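Local coordinates for Blr3880 protein (Bradyrhizobium japonicum, PDB 2OOD) that probably catalyses the zinc-dependent hydrolytic deamination of guanine to xanthine and ammonia in guanine degradation, at residues Q253-L256 / G257-K261; S278-E281 / F282-S286. All coordinates share one frame; numbering follows the deposited sequence.

Overall arrangement
Both contacts are local: each runs along the first turns of one short helix, 255-260 in interaction 1 and 279-288 in interaction 2, and each begins at a side-chain N-cap. Their centres lie about 11 Å apart, and the two helices meet directly. Arg284 NH2 of interaction 2 forms salt bridges with Asp254 OD1 and Glu260 OE1 of interaction 1, at 2.8 Å each. Interaction 1 combines this charged side with a buried tyrosine pair close to the guanine pocket. Between side chains, Tyr255 is about 5 Å from zinc ligand His234, Met285 of interaction 2 about 11 Å. In interaction 2 Phe282 and Met285 are buried, Arg283 is exposed, and a capping box closes the helix start, where interaction 1 has a single weak side-chain cap.

Interaction 1: Q253-L256 / G257-K261; sequences QDYL and GVYEK
The N-terminal turn of helix 255-260 is capped by Asp254, whose OD1 accepts from Gly257 N at 2.7 Å; at 122° the N-H points poorly, so this capping bond is weak. Just beyond the cap, Leu256 O takes the N-H of Glu260 N at 3.1 Å. The extended Glu260 side chain passes Leu256 obliquely, OE1 standing 3.9 Å from Leu256 CG. Asp254 OD1 and Glu260 OE1 are 4.4 Å apart, with Arg284 of helix 279-288 between the two carboxylates; Glu260 OE2 also pairs with Lys288. On another side of the helix, two buried tyrosines lie behind the active site of the amidohydrolase barrel, consistent with a second-shell place. With CG anti to the backbone N (chi1 -152°), Tyr255 swings along the helix to Tyr259. The rings meet obliquely, planes 31° apart, and Tyr259 OH comes to the edge of the Tyr255 ring, 3.5 Å from CE2. Tyr259 OH also bonds to the backbone of zinc ligand His234, to Thr233 and to Ala208; a phenylalanine here would probably leave these polar groups without their shared partner. Tyr255 OH bonds to Glu241, and the Tyr255 side chain lies about 6 Å from the bound guanine at the nearest atoms.

Interaction 2: S278-E281 / F282-S286; sequences SNNE and FRRMS
Asn279 O accepts the N-H of Arg283 N at 2.9 Å and a nearly straight 166°, and the guanidinium of the same arginine bends back over that carbonyl. The oxygen sits 3.6 Å above the guanidinium plane, offset toward its rim. Asn280 CA lies over the same face at a similar height, so the group rests on the helix backbone, an approach that its bend at chi3 makes possible. Arg284, held by the two acidic residues of interaction 1, meets Asn280 differently: the amide comes to the guanidinium edge, with Asn280 CG in plane and 3.4 Å from Arg284 NH1. The two planes are 48° apart; because the modelled ND2 faces NH1 donor to donor, the orientation of this amide is doubtful. At the helix start, Ser278 N donates at 2.8 Å and 162° to Glu281 OE1, which accepts with its anti lone pair, the one pointing away from the other carboxylate oxygen. In return Ser278 OG accepts from Glu281 N at 3.0 Å, which completes a capping box. Glu281 OE2 accepts from Leu256 N, so the carboxylate serves two helix starts. Ser278 O bonds to Phe282 N at 3.0 Å, while the Phe282 ring, its CD2 3.5 Å from that oxygen, packs onto Ala312 and Val319. Met285 turns instead to Leu256. Helix 279-288 links strands 269-272 and 291-294 as one beta-alpha-beta unit of the TIM-barrel amidohydrolase fold.

Interaction 1: Q253-L256 / G257-K261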
loop_
_atom_site.group_PDB
_atom_site.type_symbol
_atom_site.label_atom_id
_atom_site.label_comp_id
_atom_site.label_asym_id
_atom_site.label_seq_id
_atom_site.Cartn_x
_atom_site.Cartn_y
_atom_site.Cartn_z
ATOM N N GLN A 253 30.646 -17.580 5.967
ATOM C CA GLN A 253 30.225 -17.752 4.573
ATOM C C GLN A 253 28.966 -16.994 4.151
ATOM O O GLN A 253 28.941 -16.370 3.088
ATOM C CB GLN A 253 30.053 -19.250 4.290
ATOM C CG GLN A 253 31.079 -20.089 5.042
ATOM C CD GLN A 253 32.479 -19.505 4.893
ATOM O OE1 GLN A 253 33.024 -19.461 3.778
ATOM N NE2 GLN A 253 33.063 -19.033 6.005
ATOM N N ASP A 254 27.918 -17.066 4.968
ATOM C CA ASP A 254 26.672 -16.368 4.667
ATOM C C ASP A 254 26.119 -15.654 5.901
ATOM O O ASP A 254 26.538 -15.922 7.030
ATOM C CB ASP A 254 25.630 -17.343 4.088
ATOM C CG ASP A 254 25.551 -18.651 4.857
ATOM O OD1 ASP A 254 25.709 -18.624 6.095
ATOM O OD2 ASP A 254 25.315 -19.706 4.227
ATOM N N TYR A 255 25.177 -14.741 5.686
ATOM C CA TYR A 255 24.603 -13.986 6.789
ATOM C C TYR A 255 24.103 -14.896 7.917
ATOM O O TYR A 255 24.375 -14.641 9.095
ATOM C CB TYR A 255 23.475 -13.095 6.265
ATOM C CG TYR A 255 23.254 -11.830 7.070
ATOM C CD1 TYR A 255 23.031 -10.614 6.433
ATOM C CD2 TYR A 255 23.233 -11.851 8.460
ATOM C CE1 TYR A 255 22.789 -9.448 7.161
ATOM C CE2 TYR A 255 22.990 -10.693 9.199
ATOM C CZ TYR A 255 22.764 -9.495 8.546
ATOM O OH TYR A 255 22.483 -8.351 9.274
ATOM N N LEU A 256 23.378 -15.954 7.566
ATOM C CA LEU A 256 22.875 -16.879 8.577
ATOM C C LEU A 256 24.046 -17.549 9.298
ATOM O O LEU A 256 23.944 -17.900 10.470
ATOM C CB LEU A 256 21.991 -17.947 7.925
ATOM C CG LEU A 256 21.370 -19.017 8.828
ATOM C CD1 LEU A 256 20.453 -18.376 9.841
ATOM C CD2 LEU A 256 20.589 -19.999 7.991
ATOM N N GLY A 257 25.159 -17.716 8.592
ATOM C CA GLY A 257 26.327 -18.353 9.175
ATOM C C GLY A 257 26.889 -17.600 10.363
ATOM O O GLY A 257 27.434 -18.206 11.290
ATOM N N VAL A 258 26.762 -16.276 10.340
ATOM C CA VAL A 258 27.258 -15.453 11.430
ATOM C C VAL A 258 26.551 -15.804 12.734
ATOM O O VAL A 258 27.192 -15.935 13.776
ATOM C CB VAL A 258 27.036 -13.962 11.144
ATOM C CG1 VAL A 258 27.569 -13.125 12.305
ATOM C CG2 VAL A 258 27.716 -13.579 9.840
ATOM N N TYR A 259 25.229 -15.959 12.675
ATOM C CA TYR A 259 24.444 -16.289 13.861
ATOM C C TYR A 259 24.609 -17.732 14.310
ATOM O O TYR A 259 24.461 -18.021 15.494
ATOM C CB TYR A 259 22.957 -16.008 13.628
ATOM C CG TYR A 259 22.657 -14.559 13.345
ATOM C CD1 TYR A 259 23.063 -13.562 14.219
ATOM C CD2 TYR A 259 21.994 -14.181 12.190
ATOM C CE1 TYR A 259 22.821 -12.225 13.943
ATOM C CE2 TYR A 259 21.745 -12.850 11.906
ATOM C CZ TYR A 259 22.163 -11.877 12.783
ATOM O OH TYR A 259 21.940 -10.547 12.487
ATOM N N GLU A 260 24.889 -18.640 13.377
ATOM C CA GLU A 260 25.075 -20.045 13.735
ATOM C C GLU A 260 26.403 -20.216 14.470
ATOM O O GLU A 260 26.544 -21.079 15.338
ATOM C CB GLU A 260 25.068 -20.925 12.488
ATOM C CG GLU A 260 23.724 -21.059 11.817
ATOM C CD GLU A 260 23.836 -21.664 10.430
ATOM O OE1 GLU A 260 24.541 -21.071 9.578
ATOM O OE2 GLU A 260 23.219 -22.727 10.192
ATOM N N LYS A 261 27.376 -19.389 14.112
ATOM C CA LYS A 261 28.688 -19.439 14.740
ATOM C C LYS A 261 28.532 -19.264 16.242
ATOM O O LYS A 261 29.400 -19.664 17.013
ATOM C CB LYS A 261 29.590 -18.328 14.177
ATOM C CG LYS A 261 30.932 -18.158 14.899
ATOM C CD LYS A 261 31.708 -16.934 14.394
ATOM C CE LYS A 261 33.014 -16.740 15.168
ATOM N NZ LYS A 261 33.693 -15.417 14.931
#

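Interaction 2: S278-E281 / F282-S286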
loop_
_atom_site.group_PDB
_atom_site.type_symbol
_atom_site.label_atom_id
_atom_site.label_comp_id
_atom_site.label_asym_id
_atom_site.label_seq_id
_atom_site.Cartn_x
_atom_site.Cartn_y
_atom_site.Cartn_z
ATOM N N SER A 278 19.725 -17.383 0.752
ATOM C CA SER A 278 19.893 -18.400 -0.285
ATOM C C SER A 278 18.994 -19.589 0.037
ATOM O O SER A 278 18.499 -19.702 1.156
ATOM C CB SER A 278 21.340 -18.875 -0.312
ATOM O OG SER A 278 21.699 -19.451 0.937
ATOM N N ASN A 279 18.784 -20.476 -0.930
ATOM C CA ASN A 279 17.952 -21.647 -0.690
ATOM C C ASN A 279 18.598 -22.495 0.388
ATOM O O ASN A 279 17.914 -23.162 1.162
ATOM C CB ASN A 279 17.796 -22.476 -1.960
ATOM C CG ASN A 279 17.094 -21.718 -3.046
ATOM O OD1 ASN A 279 16.704 -22.277 -4.068
ATOM N ND2 ASN A 279 16.931 -20.421 -2.832
ATOM N N ASN A 280 19.923 -22.461 0.431
ATOM C CA ASN A 280 20.671 -23.209 1.423
ATOM C C ASN A 280 20.341 -22.649 2.805
ATOM O O ASN A 280 20.071 -23.401 3.743
ATOM C CB ASN A 280 22.175 -23.091 1.147
ATOM C CG ASN A 280 23.013 -23.818 2.179
ATOM O OD1 ASN A 280 22.750 -24.976 2.498
ATOM N ND2 ASN A 280 24.029 -23.144 2.703
ATOM N N GLU A 281 20.357 -21.325 2.923
ATOM C CA GLU A 281 20.048 -20.685 4.194
ATOM C C GLU A 281 18.618 -21.017 4.619
ATOM O O GLU A 281 18.359 -21.258 5.794
ATOM C CB GLU A 281 20.261 -19.167 4.096
ATOM C CG GLU A 281 21.736 -18.772 4.103
ATOM C CD GLU A 281 21.957 -17.285 3.888
ATOM O OE1 GLU A 281 21.544 -16.773 2.825
ATOM O OE2 GLU A 281 22.547 -16.629 4.778
ATOM N N PHE A 282 17.690 -21.045 3.669
ATOM C CA PHE A 282 16.315 -21.381 4.003
ATOM C C PHE A 282 16.271 -22.815 4.517
ATOM O O PHE A 282 15.680 -23.081 5.563
ATOM C CB PHE A 282 15.396 -21.247 2.785
ATOM C CG PHE A 282 14.834 -19.864 2.590
ATOM C CD1 PHE A 282 14.100 -19.246 3.592
ATOM C CD2 PHE A 282 14.998 -19.192 1.386
ATOM C CE1 PHE A 282 13.533 -17.978 3.397
ATOM C CE2 PHE A 282 14.433 -17.924 1.186
ATOM C CZ PHE A 282 13.700 -17.325 2.197
ATOM N N ARG A 283 16.897 -23.739 3.790
ATOM C CA ARG A 283 16.901 -25.136 4.207
ATOM C C ARG A 283 17.497 -25.323 5.596
ATOM O O ARG A 283 17.004 -26.131 6.373
ATOM C CB ARG A 283 17.658 -26.013 3.205
ATOM C CG ARG A 283 16.897 -26.319 1.913
ATOM C CD ARG A 283 17.552 -27.467 1.127
ATOM N NE ARG A 283 18.975 -27.214 0.867
ATOM C CZ ARG A 283 19.447 -26.510 -0.163
ATOM N NH1 ARG A 283 18.610 -25.988 -1.063
ATOM N NH2 ARG A 283 20.758 -26.295 -0.274
ATOM N N ARG A 284 18.554 -24.584 5.912
ATOM C CA ARG A 284 19.188 -24.708 7.219
ATOM C C ARG A 284 18.239 -24.271 8.330
ATOM O O ARG A 284 18.132 -24.937 9.363
ATOM C CB ARG A 284 20.473 -23.877 7.281
ATOM C CG ARG A 284 21.501 -24.252 6.231
ATOM C CD ARG A 284 22.887 -24.258 6.811
ATOM N NE ARG A 284 23.335 -22.934 7.219
ATOM C CZ ARG A 284 23.681 -21.972 6.371
ATOM N NH1 ARG A 284 23.621 -22.190 5.064
ATOM N NH2 ARG A 284 24.109 -20.802 6.827
HETATM N N MSE A 285 17.554 -23.151 8.126
HETATM C CA MSE A 285 16.614 -22.658 9.127
HETATM C C MSE A 285 15.484 -23.667 9.310
HETATM O O MSE A 285 15.119 -24.010 10.432
HETATM C CB MSE A 285 16.048 -21.308 8.700
HETATM C CG MSE A 285 17.109 -20.239 8.567
HETATM SE SE MSE A 285 16.362 -18.533 7.985
HETATM C CE MSE A 285 15.599 -17.968 9.693
ATOM N N SER A 286 14.940 -24.149 8.197
ATOM C CA SER A 286 13.867 -25.127 8.245
ATOM C C SER A 286 14.297 -26.306 9.117
ATOM O O SER A 286 13.533 -26.791 9.955
ATOM C CB SER A 286 13.540 -25.614 6.833
ATOM O OG SER A 286 12.558 -26.635 6.850
#